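Local coordinates for uncharacterized protein (Legionella longbeachae NSW150, PDB 4JZA), which probably removes the 3-phosphate from phosphoinositide lipids, a reaction linked to lipid metabolism in the interaction of Legionella with its host, at residues A132-L137 with S339-T344; E140-L145 with A609-P614; H699-E704 with T806-E811; T692-A697 with S799-E804. All blocks are in the same frame, centred on the assembly; numbering follows the deposited sequence.

Contact 1: residues A132-L137 with S339-T344; sequences AEQYAL and SSRHRT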
loop_
_atom_site.group_PDB
_atom_site.type_symbol
_atom_site.label_atom_id
_atom_site.label_comp_id
_atom_site.label_asym_id
_atom_site.label_seq_id
_atom_site.Cartn_x
_atom_site.Cartn_y
_atom_site.Cartn_z
ATOM N N ALA A 132 -2.899 2.860 -6.087
ATOM C CA ALA A 132 -2.474 3.858 -7.077
ATOM C C ALA A 132 -1.333 4.713 -6.559
ATOM O O ALA A 132 -0.425 4.997 -7.280
ATOM C CB ALA A 132 -3.632 4.749 -7.520
ATOM N N GLU A 133 -1.345 5.101 -5.303
ATOM C CA GLU A 133 -0.236 5.895 -4.803
ATOM C C GLU A 133 1.090 5.124 -4.867
ATOM O O GLU A 133 2.120 5.685 -5.181
ATOM C CB GLU A 133 -0.492 6.312 -3.367
ATOM C CG GLU A 133 0.500 7.362 -2.889
ATOM C CD GLU A 133 0.572 7.512 -1.376
ATOM O OE1 GLU A 133 1.078 8.574 -0.994
ATOM O OE2 GLU A 133 0.152 6.614 -0.587
ATOM N N GLN A 134 1.058 3.839 -4.551
ATOM C CA GLN A 134 2.247 3.023 -4.552
ATOM C C GLN A 134 2.877 2.934 -5.920
ATOM O O GLN A 134 4.061 3.125 -6.055
ATOM C CB GLN A 134 1.861 1.615 -4.105
ATOM C CG GLN A 134 1.411 1.467 -2.647
ATOM C CD GLN A 134 0.951 0.062 -2.385
ATOM O OE1 GLN A 134 1.210 -0.770 -3.137
ATOM N NE2 GLN A 134 0.385 -0.217 -1.332
ATOM N N TYR A 135 2.065 2.620 -6.933
ATOM C CA TYR A 135 2.516 2.578 -8.328
ATOM C C TYR A 135 2.923 3.993 -8.789
ATOM O O TYR A 135 3.935 4.121 -9.486
ATOM C CB TYR A 135 1.486 1.961 -9.272
ATOM C CG TYR A 135 1.473 0.472 -9.230
ATOM C CD1 TYR A 135 0.676 -0.196 -8.343
ATOM C CD2 TYR A 135 2.224 -0.278 -10.113
ATOM C CE1 TYR A 135 0.660 -1.571 -8.288
ATOM C CE2 TYR A 135 2.218 -1.656 -10.072
ATOM C CZ TYR A 135 1.438 -2.278 -9.142
ATOM O OH TYR A 135 1.410 -3.625 -9.054
ATOM N N ALA A 136 2.227 5.048 -8.381
ATOM C CA ALA A 136 2.746 6.397 -8.732
ATOM C C ALA A 136 4.151 6.626 -8.211
ATOM O O ALA A 136 4.983 7.247 -8.902
ATOM C CB ALA A 136 1.867 7.551 -8.210
ATOM N N LEU A 137 4.398 6.135 -6.985
ATOM C CA LEU A 137 5.710 6.271 -6.355
ATOM C C LEU A 137 6.800 5.396 -7.014
ATOM O O LEU A 137 7.949 5.845 -7.130
ATOM C CB LEU A 137 5.638 5.960 -4.863
ATOM C CG LEU A 137 4.846 6.951 -4.025
ATOM C CD1 LEU A 137 4.615 6.353 -2.637
ATOM C CD2 LEU A 137 5.511 8.329 -3.928
ATOM N N SER A 339 7.715 1.081 -2.815
ATOM C CA SER A 339 7.222 1.372 -1.501
ATOM C C SER A 339 7.085 0.106 -0.636
ATOM O O SER A 339 6.716 -0.958 -1.108
ATOM C CB SER A 339 5.844 2.015 -1.656
ATOM O OG SER A 339 5.077 1.939 -0.440
ATOM N N SER A 340 7.324 0.280 0.657
ATOM C CA SER A 340 7.159 -0.746 1.662
ATOM C C SER A 340 5.780 -1.420 1.632
ATOM O O SER A 340 5.620 -2.571 2.070
ATOM C CB SER A 340 7.434 -0.141 3.061
ATOM O OG SER A 340 6.300 0.570 3.566
ATOM N N ARG A 341 4.748 -0.731 1.169
ATOM C CA ARG A 341 3.404 -1.358 1.202
ATOM C C ARG A 341 3.161 -2.228 -0.012
ATOM O O ARG A 341 2.149 -2.901 -0.110
ATOM C CB ARG A 341 2.325 -0.306 1.171
ATOM C CG ARG A 341 2.237 0.584 2.376
ATOM C CD ARG A 341 1.329 1.759 2.003
ATOM N NE ARG A 341 2.001 2.787 1.225
ATOM C CZ ARG A 341 1.392 3.700 0.504
ATOM N NH1 ARG A 341 0.070 3.751 0.424
ATOM N NH2 ARG A 341 2.122 4.573 -0.152
ATOM N N HIS A 342 4.095 -2.170 -0.948
ATOM C CA HIS A 342 3.886 -2.642 -2.269
ATOM C C HIS A 342 4.532 -4.007 -2.379
ATOM O O HIS A 342 5.602 -4.154 -2.956
ATOM C CB HIS A 342 4.501 -1.664 -3.276
ATOM C CG HIS A 342 4.118 -1.969 -4.683
ATOM N ND1 HIS A 342 4.093 -1.046 -5.670
ATOM C CD2 HIS A 342 3.755 -3.120 -5.263
ATOM C CE1 HIS A 342 3.667 -1.604 -6.789
ATOM N NE2 HIS A 342 3.501 -2.873 -6.576
ATOM N N ARG A 343 3.830 -5.023 -1.892
ATOM C CA ARG A 343 4.415 -6.370 -1.850
ATOM C C ARG A 343 3.775 -7.401 -2.777
ATOM O O ARG A 343 3.782 -8.613 -2.477
ATOM C CB ARG A 343 4.421 -6.812 -0.386
ATOM C CG ARG A 343 4.928 -5.685 0.500
ATOM C CD ARG A 343 6.406 -5.460 0.224
ATOM N NE ARG A 343 7.125 -6.450 0.993
ATOM C CZ ARG A 343 7.747 -7.463 0.484
ATOM N NH1 ARG A 343 7.846 -7.586 -0.807
ATOM N NH2 ARG A 343 8.311 -8.337 1.272
ATOM N N THR A 344 3.223 -6.907 -3.898
ATOM C CA THR A 344 2.563 -7.722 -4.898
ATOM C C THR A 344 3.463 -8.096 -6.100
ATOM O O THR A 344 3.077 -8.921 -6.936
ATOM C CB THR A 344 1.322 -7.004 -5.435
ATOM O OG1 THR A 344 1.665 -5.702 -5.889
ATOM C CG2 THR A 344 0.302 -6.873 -4.376
HETATM O O HOH W 1 5.635 1.089 -4.852
HETATM O O HOH W 2 -1.241 -2.197 -0.073
#

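Contact 2: residues E140-L145 with A609-P614; sequences EGRYDL and AGQNAP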
loop_
_atom_site.group_PDB
_atom_site.type_symbol
_atom_site.label_atom_id
_atom_site.label_comp_id
_atom_site.label_asym_id
_atom_site.label_seq_id
_atom_site.Cartn_x
_atom_site.Cartn_y
_atom_site.Cartn_z
ATOM N N GLU A 140 8.057 7.077 -10.111
ATOM C CA GLU A 140 8.750 8.315 -9.882
ATOM C C GLU A 140 10.184 8.040 -9.445
ATOM O O GLU A 140 11.042 8.867 -9.654
ATOM C CB GLU A 140 8.041 9.086 -8.767
ATOM C CG GLU A 140 7.857 10.586 -8.981
ATOM C CD GLU A 140 7.148 11.284 -7.789
ATOM O OE1 GLU A 140 7.551 11.083 -6.613
ATOM O OE2 GLU A 140 6.172 12.048 -8.006
ATOM N N GLY A 141 10.456 6.887 -8.833
ATOM C CA GLY A 141 11.783 6.634 -8.271
ATOM C C GLY A 141 11.987 7.208 -6.872
ATOM O O GLY A 141 11.122 7.875 -6.348
ATOM N N ARG A 142 13.160 6.988 -6.280
ATOM C CA ARG A 142 13.453 7.458 -4.921
ATOM C C ARG A 142 14.776 8.203 -4.847
ATOM O O ARG A 142 15.781 7.732 -5.397
ATOM C CB ARG A 142 13.534 6.255 -3.961
ATOM C CG ARG A 142 13.549 6.598 -2.469
ATOM C CD ARG A 142 13.849 5.358 -1.633
ATOM N NE ARG A 142 13.449 5.464 -0.218
ATOM C CZ ARG A 142 13.254 4.417 0.600
ATOM N NH1 ARG A 142 13.432 3.168 0.190
ATOM N NH2 ARG A 142 12.841 4.603 1.844
ATOM N N TYR A 143 14.765 9.340 -4.145
ATOM C CA TYR A 143 15.961 10.094 -3.788
ATOM C C TYR A 143 16.701 9.403 -2.668
ATOM O O TYR A 143 16.079 9.008 -1.712
ATOM C CB TYR A 143 15.590 11.461 -3.227
ATOM C CG TYR A 143 15.256 12.500 -4.243
ATOM C CD1 TYR A 143 16.257 13.319 -4.766
ATOM C CD2 TYR A 143 13.941 12.710 -4.645
ATOM C CE1 TYR A 143 15.968 14.287 -5.692
ATOM C CE2 TYR A 143 13.637 13.685 -5.568
ATOM C CZ TYR A 143 14.659 14.453 -6.087
ATOM O OH TYR A 143 14.373 15.402 -7.004
ATOM N N ASP A 144 18.037 9.312 -2.767
ATOM C CA ASP A 144 18.868 8.944 -1.613
ATOM C C ASP A 144 18.847 10.083 -0.613
ATOM O O ASP A 144 18.676 11.277 -0.930
ATOM C CB ASP A 144 20.349 8.711 -1.953
ATOM C CG ASP A 144 20.583 7.661 -3.031
ATOM O OD1 ASP A 144 19.717 6.831 -3.317
ATOM O OD2 ASP A 144 21.691 7.668 -3.595
ATOM N N LEU A 145 19.097 9.682 0.617
ATOM C CA LEU A 145 18.894 10.542 1.760
ATOM C C LEU A 145 20.101 10.547 2.622
ATOM O O LEU A 145 20.581 9.479 3.001
ATOM C CB LEU A 145 17.744 9.990 2.565
ATOM C CG LEU A 145 17.041 11.036 3.393
ATOM C CD1 LEU A 145 16.270 11.992 2.504
ATOM C CD2 LEU A 145 16.069 10.278 4.268
ATOM N N ALA A 609 11.356 6.403 6.056
ATOM C CA ALA A 609 9.956 5.904 6.041
ATOM C C ALA A 609 8.971 6.747 5.209
ATOM O O ALA A 609 8.097 6.213 4.508
ATOM C CB ALA A 609 9.429 5.778 7.450
ATOM N N GLY A 610 9.064 8.066 5.315
ATOM C CA GLY A 610 8.147 8.956 4.562
ATOM C C GLY A 610 8.190 8.763 3.069
ATOM O O GLY A 610 7.186 8.895 2.371
ATOM N N GLN A 611 9.356 8.443 2.557
ATOM C CA GLN A 611 9.471 8.262 1.143
ATOM C C GLN A 611 8.622 7.099 0.617
ATOM O O GLN A 611 8.299 7.063 -0.559
ATOM C CB GLN A 611 10.912 8.034 0.778
ATOM C CG GLN A 611 11.807 9.251 0.977
ATOM C CD GLN A 611 13.272 8.914 0.728
ATOM O OE1 GLN A 611 13.780 7.851 1.117
ATOM N NE2 GLN A 611 13.942 9.788 0.072
ATOM N N ASN A 612 8.311 6.148 1.485
ATOM C CA ASN A 612 7.363 5.085 1.181
ATOM C C ASN A 612 5.927 5.554 0.984
ATOM O O ASN A 612 5.222 5.049 0.128
ATOM C CB ASN A 612 7.433 3.983 2.229
ATOM C CG ASN A 612 8.701 3.173 2.132
ATOM O OD1 ASN A 612 8.780 2.220 1.378
ATOM N ND2 ASN A 612 9.694 3.549 2.901
ATOM N N ALA A 613 5.486 6.494 1.809
ATOM C CA ALA A 613 4.223 7.188 1.603
ATOM C C ALA A 613 4.357 8.625 2.068
ATOM O O ALA A 613 4.218 8.895 3.251
ATOM C CB ALA A 613 3.112 6.491 2.357
ATOM N N PRO A 614 4.595 9.586 1.072
ATOM C CA PRO A 614 4.930 10.918 1.617
ATOM C C PRO A 614 3.890 11.545 2.535
ATOM O O PRO A 614 2.701 11.467 2.282
ATOM C CB PRO A 614 5.093 11.779 0.373
ATOM C CG PRO A 614 5.677 10.861 -0.608
ATOM C CD PRO A 614 4.782 9.687 -0.458
HETATM O O HOH W 3 16.395 7.065 0.565
#

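Contact 3: residues H699-E704 with T806-E811; sequences HSLINE and TKLFEE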
loop_
_atom_site.group_PDB
_atom_site.type_symbol
_atom_site.label_atom_id
_atom_site.label_comp_id
_atom_site.label_asym_id
_atom_site.label_seq_id
_atom_site.Cartn_x
_atom_site.Cartn_y
_atom_site.Cartn_z
ATOM N N HIS A 699 -38.239 28.248 -13.562
ATOM C CA HIS A 699 -38.869 29.256 -12.740
ATOM C C HIS A 699 -40.205 29.569 -13.354
ATOM O O HIS A 699 -41.202 29.621 -12.655
ATOM C CB HIS A 699 -38.002 30.508 -12.605
ATOM C CG HIS A 699 -38.486 31.472 -11.572
ATOM N ND1 HIS A 699 -39.344 32.515 -11.872
ATOM C CD2 HIS A 699 -38.243 31.556 -10.248
ATOM C CE1 HIS A 699 -39.605 33.200 -10.775
ATOM N NE2 HIS A 699 -38.953 32.636 -9.776
ATOM N N SER A 700 -40.266 29.788 -14.658
ATOM C CA SER A 700 -41.555 30.165 -15.252
ATOM C C SER A 700 -42.511 29.023 -15.188
ATOM O O SER A 700 -43.649 29.192 -14.750
ATOM C CB SER A 700 -41.425 30.582 -16.695
ATOM O OG SER A 700 -40.205 31.227 -16.890
ATOM N N LEU A 701 -42.047 27.853 -15.614
ATOM C CA LEU A 701 -42.922 26.672 -15.671
ATOM C C LEU A 701 -43.520 26.260 -14.294
ATOM O O LEU A 701 -44.726 26.032 -14.165
ATOM C CB LEU A 701 -42.162 25.495 -16.296
ATOM C CG LEU A 701 -42.908 24.162 -16.361
ATOM C CD1 LEU A 701 -44.203 24.357 -17.092
ATOM C CD2 LEU A 701 -42.133 23.095 -17.066
ATOM N N ILE A 702 -42.671 26.176 -13.277
ATOM C CA ILE A 702 -43.117 25.742 -11.950
ATOM C C ILE A 702 -44.131 26.719 -11.337
ATOM O O ILE A 702 -44.992 26.341 -10.574
ATOM C CB ILE A 702 -41.905 25.584 -11.031
ATOM C CG1 ILE A 702 -42.096 24.455 -10.053
ATOM C CG2 ILE A 702 -41.543 26.899 -10.346
ATOM C CD1 ILE A 702 -41.345 23.211 -10.475
ATOM N N ASN A 703 -44.049 27.983 -11.694
ATOM C CA ASN A 703 -44.983 28.952 -11.162
ATOM C C ASN A 703 -46.320 28.953 -11.872
ATOM O O ASN A 703 -47.199 29.629 -11.414
ATOM C CB ASN A 703 -44.364 30.355 -11.068
ATOM C CG ASN A 703 -43.480 30.514 -9.814
ATOM O OD1 ASN A 703 -43.969 30.503 -8.691
ATOM N ND2 ASN A 703 -42.172 30.652 -10.008
ATOM N N GLU A 704 -46.479 28.199 -12.963
ATOM C CA GLU A 704 -47.802 27.803 -13.446
ATOM C C GLU A 704 -48.231 26.519 -12.725
ATOM O O GLU A 704 -48.247 25.435 -13.298
ATOM C CB GLU A 704 -47.792 27.556 -14.953
ATOM C CG GLU A 704 -47.329 28.731 -15.795
ATOM C CD GLU A 704 -48.385 29.815 -15.997
ATOM O OE1 GLU A 704 -49.497 29.502 -16.526
ATOM O OE2 GLU A 704 -48.064 30.995 -15.646
ATOM N N THR A 806 -40.281 25.456 -22.082
ATOM C CA THR A 806 -40.780 26.725 -22.559
ATOM C C THR A 806 -42.124 26.523 -23.253
ATOM O O THR A 806 -43.025 27.299 -23.051
ATOM C CB THR A 806 -39.741 27.422 -23.438
ATOM O OG1 THR A 806 -38.594 27.767 -22.632
ATOM C CG2 THR A 806 -40.300 28.663 -24.000
ATOM N N LYS A 807 -42.263 25.462 -24.032
ATOM C CA LYS A 807 -43.528 25.167 -24.687
ATOM C C LYS A 807 -44.683 24.921 -23.703
ATOM O O LYS A 807 -45.757 25.550 -23.791
ATOM C CB LYS A 807 -43.380 23.945 -25.547
ATOM C CG LYS A 807 -43.758 24.199 -26.982
ATOM C CD LYS A 807 -42.526 23.968 -27.879
ATOM C CE LYS A 807 -42.838 24.123 -29.369
ATOM N NZ LYS A 807 -42.291 22.975 -30.154
ATOM N N LEU A 808 -44.465 24.018 -22.755
ATOM C CA LEU A 808 -45.415 23.822 -21.662
ATOM C C LEU A 808 -45.807 25.123 -20.996
ATOM O O LEU A 808 -46.957 25.317 -20.737
ATOM C CB LEU A 808 -44.867 22.863 -20.621
ATOM C CG LEU A 808 -44.733 21.422 -21.151
ATOM C CD1 LEU A 808 -43.828 20.571 -20.252
ATOM C CD2 LEU A 808 -46.088 20.768 -21.338
ATOM N N PHE A 809 -44.861 26.017 -20.744
ATOM C CA PHE A 809 -45.145 27.339 -20.137
ATOM C C PHE A 809 -46.025 28.220 -21.027
ATOM O O PHE A 809 -47.053 28.732 -20.585
ATOM C CB PHE A 809 -43.833 28.067 -19.774
ATOM C CG PHE A 809 -44.030 29.500 -19.364
ATOM C CD1 PHE A 809 -44.722 29.833 -18.185
ATOM C CD2 PHE A 809 -43.537 30.526 -20.153
ATOM C CE1 PHE A 809 -44.929 31.166 -17.814
ATOM C CE2 PHE A 809 -43.750 31.841 -19.794
ATOM C CZ PHE A 809 -44.444 32.160 -18.619
ATOM N N GLU A 810 -45.644 28.375 -22.281
ATOM C CA GLU A 810 -46.456 29.128 -23.264
ATOM C C GLU A 810 -47.869 28.561 -23.450
ATOM O O GLU A 810 -48.829 29.309 -23.479
ATOM C CB GLU A 810 -45.740 29.204 -24.652
ATOM C CG GLU A 810 -44.464 30.057 -24.687
ATOM C CD GLU A 810 -43.543 29.762 -25.874
ATOM O OE1 GLU A 810 -43.912 28.945 -26.753
ATOM O OE2 GLU A 810 -42.430 30.337 -25.920
ATOM N N GLU A 811 -48.008 27.259 -23.614
ATOM C CA GLU A 811 -49.327 26.710 -23.823
ATOM C C GLU A 811 -50.191 27.019 -22.645
ATOM O O GLU A 811 -51.354 27.362 -22.805
ATOM C CB GLU A 811 -49.291 25.221 -24.053
ATOM C CG GLU A 811 -49.222 24.822 -25.538
ATOM C CD GLU A 811 -48.657 23.400 -25.743
ATOM O OE1 GLU A 811 -48.483 22.666 -24.702
ATOM O OE2 GLU A 811 -48.369 23.024 -26.922
#

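Contact 4: residues T692-A697 with S799-E804; sequences TKLYDA and STTVEE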
loop_
_atom_site.group_PDB
_atom_site.type_symbol
_atom_site.label_atom_id
_atom_site.label_comp_id
_atom_site.label_asym_id
_atom_site.label_seq_id
_atom_site.Cartn_x
_atom_site.Cartn_y
_atom_site.Cartn_z
ATOM N N THR A 692 -28.244 28.379 -15.342
ATOM C CA THR A 692 -29.104 29.566 -15.428
ATOM C C THR A 692 -30.249 29.385 -16.424
ATOM O O THR A 692 -31.381 29.762 -16.143
ATOM C CB THR A 692 -28.292 30.842 -15.718
ATOM O OG1 THR A 692 -27.471 31.119 -14.577
ATOM C CG2 THR A 692 -29.194 32.054 -15.923
ATOM N N LYS A 693 -29.962 28.778 -17.567
ATOM C CA LYS A 693 -30.993 28.506 -18.570
ATOM C C LYS A 693 -32.027 27.577 -18.000
ATOM O O LYS A 693 -33.218 27.805 -18.156
ATOM C CB LYS A 693 -30.406 27.875 -19.851
ATOM C CG LYS A 693 -29.354 28.706 -20.578
ATOM C CD LYS A 693 -28.824 27.998 -21.812
ATOM C CE LYS A 693 -27.609 28.713 -22.351
ATOM N NZ LYS A 693 -27.634 28.583 -23.826
ATOM N N LEU A 694 -31.556 26.521 -17.359
ATOM C CA LEU A 694 -32.431 25.517 -16.742
ATOM C C LEU A 694 -33.251 26.148 -15.642
ATOM O O LEU A 694 -34.477 25.940 -15.578
ATOM C CB LEU A 694 -31.624 24.359 -16.161
ATOM C CG LEU A 694 -31.020 23.384 -17.165
ATOM C CD1 LEU A 694 -30.122 22.408 -16.423
ATOM C CD2 LEU A 694 -32.107 22.636 -17.883
ATOM N N TYR A 695 -32.581 26.956 -14.813
ATOM C CA TYR A 695 -33.258 27.689 -13.744
ATOM C C TYR A 695 -34.327 28.632 -14.303
ATOM O O TYR A 695 -35.486 28.515 -13.955
ATOM C CB TYR A 695 -32.249 28.450 -12.875
ATOM C CG TYR A 695 -32.833 29.000 -11.603
ATOM C CD1 TYR A 695 -32.830 28.240 -10.440
ATOM C CD2 TYR A 695 -33.383 30.273 -11.562
ATOM C CE1 TYR A 695 -33.359 28.727 -9.264
ATOM C CE2 TYR A 695 -33.942 30.765 -10.396
ATOM C CZ TYR A 695 -33.936 29.983 -9.257
ATOM O OH TYR A 695 -34.494 30.464 -8.111
ATOM N N ASP A 696 -33.971 29.547 -15.180
ATOM C CA ASP A 696 -34.999 30.471 -15.698
ATOM C C ASP A 696 -36.232 29.743 -16.293
ATOM O O ASP A 696 -37.378 30.033 -15.931
ATOM C CB ASP A 696 -34.388 31.473 -16.724
ATOM C CG ASP A 696 -33.297 32.351 -16.096
ATOM O OD1 ASP A 696 -33.343 32.620 -14.859
ATOM O OD2 ASP A 696 -32.368 32.737 -16.833
ATOM N N ALA A 697 -35.995 28.822 -17.222
ATOM C CA ALA A 697 -37.084 28.019 -17.803
ATOM C C ALA A 697 -37.926 27.331 -16.735
ATOM O O ALA A 697 -39.121 27.411 -16.759
ATOM C CB ALA A 697 -36.537 26.982 -18.793
ATOM N N SER A 799 -30.650 22.313 -24.073
ATOM C CA SER A 799 -31.386 22.845 -25.228
ATOM C C SER A 799 -32.804 22.253 -25.317
ATOM O O SER A 799 -33.807 22.972 -25.341
ATOM C CB SER A 799 -30.636 22.522 -26.524
ATOM O OG SER A 799 -30.794 23.567 -27.459
ATOM N N THR A 800 -32.873 20.930 -25.328
ATOM C CA THR A 800 -34.131 20.224 -25.475
ATOM C C THR A 800 -35.082 20.437 -24.300
ATOM O O THR A 800 -36.297 20.612 -24.447
ATOM C CB THR A 800 -33.831 18.733 -25.536
ATOM O OG1 THR A 800 -32.862 18.494 -26.539
ATOM C CG2 THR A 800 -35.066 17.898 -25.842
ATOM N N THR A 801 -34.512 20.389 -23.116
ATOM C CA THR A 801 -35.272 20.577 -21.903
ATOM C C THR A 801 -35.841 22.000 -21.864
ATOM O O THR A 801 -37.019 22.161 -21.553
ATOM C CB THR A 801 -34.379 20.352 -20.672
ATOM O OG1 THR A 801 -33.851 19.015 -20.670
ATOM C CG2 THR A 801 -35.166 20.630 -19.398
ATOM N N VAL A 802 -35.036 23.028 -22.189
ATOM C CA VAL A 802 -35.538 24.399 -22.178
ATOM C C VAL A 802 -36.648 24.523 -23.218
ATOM O O VAL A 802 -37.653 25.184 -22.985
ATOM C CB VAL A 802 -34.442 25.489 -22.399
ATOM C CG1 VAL A 802 -35.051 26.880 -22.497
ATOM C CG2 VAL A 802 -33.439 25.491 -21.252
ATOM N N GLU A 803 -36.495 23.883 -24.355
ATOM C CA GLU A 803 -37.516 24.007 -25.382
ATOM C C GLU A 803 -38.790 23.394 -24.905
ATOM O O GLU A 803 -39.876 23.999 -25.029
ATOM C CB GLU A 803 -37.086 23.420 -26.732
ATOM C CG GLU A 803 -36.850 24.511 -27.776
ATOM C CD GLU A 803 -35.955 24.065 -28.944
ATOM O OE1 GLU A 803 -35.553 22.871 -28.994
ATOM O OE2 GLU A 803 -35.674 24.915 -29.838
ATOM N N GLU A 804 -38.660 22.204 -24.320
ATOM C CA GLU A 804 -39.812 21.491 -23.879
ATOM C C GLU A 804 -40.498 22.248 -22.749
ATOM O O GLU A 804 -41.718 22.427 -22.770
ATOM C CB GLU A 804 -39.429 20.110 -23.456
ATOM C CG GLU A 804 -40.523 19.365 -22.723
ATOM C CD GLU A 804 -40.206 17.892 -22.655
ATOM O OE1 GLU A 804 -39.970 17.295 -21.545
ATOM O OE2 GLU A 804 -40.143 17.325 -23.766
#

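Contact 1: residues A132-L137 with S339-T344
The salt bridge between E133 and R341 runs through a single carboxylate oxygen: E133 OE2 takes NH2 of R341 at 2.9 Å and, more weakly, NH1 of R341 at 3.0 Å. Carboxylate and guanidinium planes stand 74° apart, and NH2 arrives from above the carboxylate plane, so this is no flat, two-oxygen pairing. One face of the same guanidinium is covered by Q134, whose CG sits 3.9 Å above the plane of the R341 group, over its centre. Extended beyond CG, Q134 carries its amide along R341 to H342, where Q134 OE1 lies 3.4 Å from H342 CB. The imidazole brings CE1 of H342 over the centre of the Y135 ring, 3.2 Å above its plane, with the two rings inclined at 56°. What presents R341 and H342 to helix 122-140 together is a type I beta turn from S339 to H342, overlaid by an ST turn in which S339 OG accepts R341 N at 3.1 Å. A water joins the two backbones, accepting from S339 N, donating to Q134 O and meeting H342 ND1 at 2.8 Å. Farther out, E133 OE1 has a second salt bridge, to R48, and a hydrogen bond with S51, both on helix 41-62. R341 is also bonded through NH1 to N130 and through NH2 to the carbonyl of N612, while Y135 OH and T344 OG1 share Q317 OE1 of helix 315-325.

Contact 2: residues E140-L145 with A609-P614
Q611 OE1 lies at the edge of the R142 guanidinium, near its plane; amide and guanidinium planes are 59° apart and the side chains cross at about a right angle. R142 NE donates to Q611 OE1 at 2.8 Å in a fairly straight bond (155°), though NE stands above the carbonyl plane of the amide and not on a lone pair. The other end of the amide is used too: Q611 NE2 donates to the backbone oxygen of Y143 at 2.9 Å, with a more bent N-H...O angle of 139°. A water completes the network by donating to Q611 OE1 at 2.8 Å and to Y143 O, so OE1 accepts from two donors and the rotation of the amide is well defined. Q611 reaches this far because its chain is extended beyond CG; its NE2 lies 4.0 Å from L145 CD1. Beyond the amide, R142 NH2 and N612 ND2 are 3.5 Å apart, two donors that do not bond to each other. R142 NH2 instead finds the carbonyl of H608, R142 NH1 finds N350 OD1, and N612 OD1 probably accepts from the backbone N of S340. The contact docks the last turn of helix 604-612 where the chain, having left helix 122-140 at G141 with positive phi, enters strand 144-150, a helix-to-strand connection feeding the mixed central sheet of this alpha/beta phosphatase.

Contact 3: residues H699-E704 with T806-E811
Aromatic contact dominates, with the ring of F809 laid against S700 where the C-terminal end of helix 676-702 packs on helix 794-817 in the helical phosphoinositide phosphatase C-terminal domain. The CB of S700 stands over the middle of one ring face, 3.6 Å from the F809 centroid and only 9° off the ring normal, a nearly ideal CH-pi approach. The ring reaches across because CG of F809 is anti to its backbone N (chi1 170°), which swings it from the flank of helix 794-817 onto the end of helix 676-702. E704 comes to the edge of the same ring, its CG near the ring plane and 3.7 Å from F809 CD1. A bend at chi2 (-79°) folds the E704 chain back, leaving OE2 at 3.8 Å from F809 CE1.

Aliphatic packing is carried by L701, whose CD1 touches L808 CB at 3.9 Å. Behind this pair lies helix 772-782, with V777 against L701 and E772 and S776 against L808.

Several polar groups are paired nearby. S700 OG pairs with the carbonyl of D696 one helical turn back, and E704 OE1 with S812 OG, farther along helix 794-817. Within 699-704, N703 ND2 donates to H699 O at 3.0 Å and also lies over the H699 ring.

No hydrogen bond joins the two segments directly, so between them packing alone does the joining, with the bond to S812 an adjacent polar tie. The E704 carboxylate lies beside the ring edge, and a polar group thus borders a mainly apolar contact.

Contact 4: residues T692-A697 with S799-E804
Two nearly parallel helices of the all-helical C-terminal region, 676-702 and 794-817, pack side by side here; the short segments have axes 9.6 Å apart and inclined at only 14°. V802 has the largest share of the contact. It lies against K693 and A697, one helical turn apart on the facing helix, and uses a different branch for each. Its CG1, anti to the backbone N (chi1 175°), meets the methyl of A697, with V802 CG1 and A697 CB 4.0 Å apart. These two residues also have the nearest CA atoms of the pair of segments, with A697 CA and V802 CA 5.9 Å apart. Beside them L694 and T801 cross obliquely through their methyls, L694 CD2 lying 4.0 Å from T801 CG2. T801 turns its CG2 to the leucine, while its hydroxyl goes back to the carbonyl of I797 in its own helix, so that the polar end is satisfied without crossing the interface. The seam is thus mainly apolar, with no direct hydrogen bonds between the segments. Around it, L694 also packs on V798, W805 and F784, and helix 772-782 is tied to helix 794-817 by the salt bridge of E804 OE2 with R780. The second branch of the valine turns to the main chain of the facing helix, where V802 CG2 rests 3.9 Å from K693 O.

Contacts 1 and 2 touch and form one continuous patch of packing, their centres 11 Å apart, with N612 at the end of helix 604-612 bridging the two. Helix 122-140 of contact 1 runs on directly into strand 144-150 of contact 2. Both border K554, touched by S340 and A609. K554 lies in the sequence CVSGKDR after strand 545-549, which has the CX5R form of a cysteine-phosphatase P-loop, so the two contacts lie beside the probable active-site loop. Contacts 3 and 4 are successive turns of one helix pair, centres 10 Å apart. That pair belongs to a remote lobe: the centres of contacts 1 and 3 are about 56 Å apart.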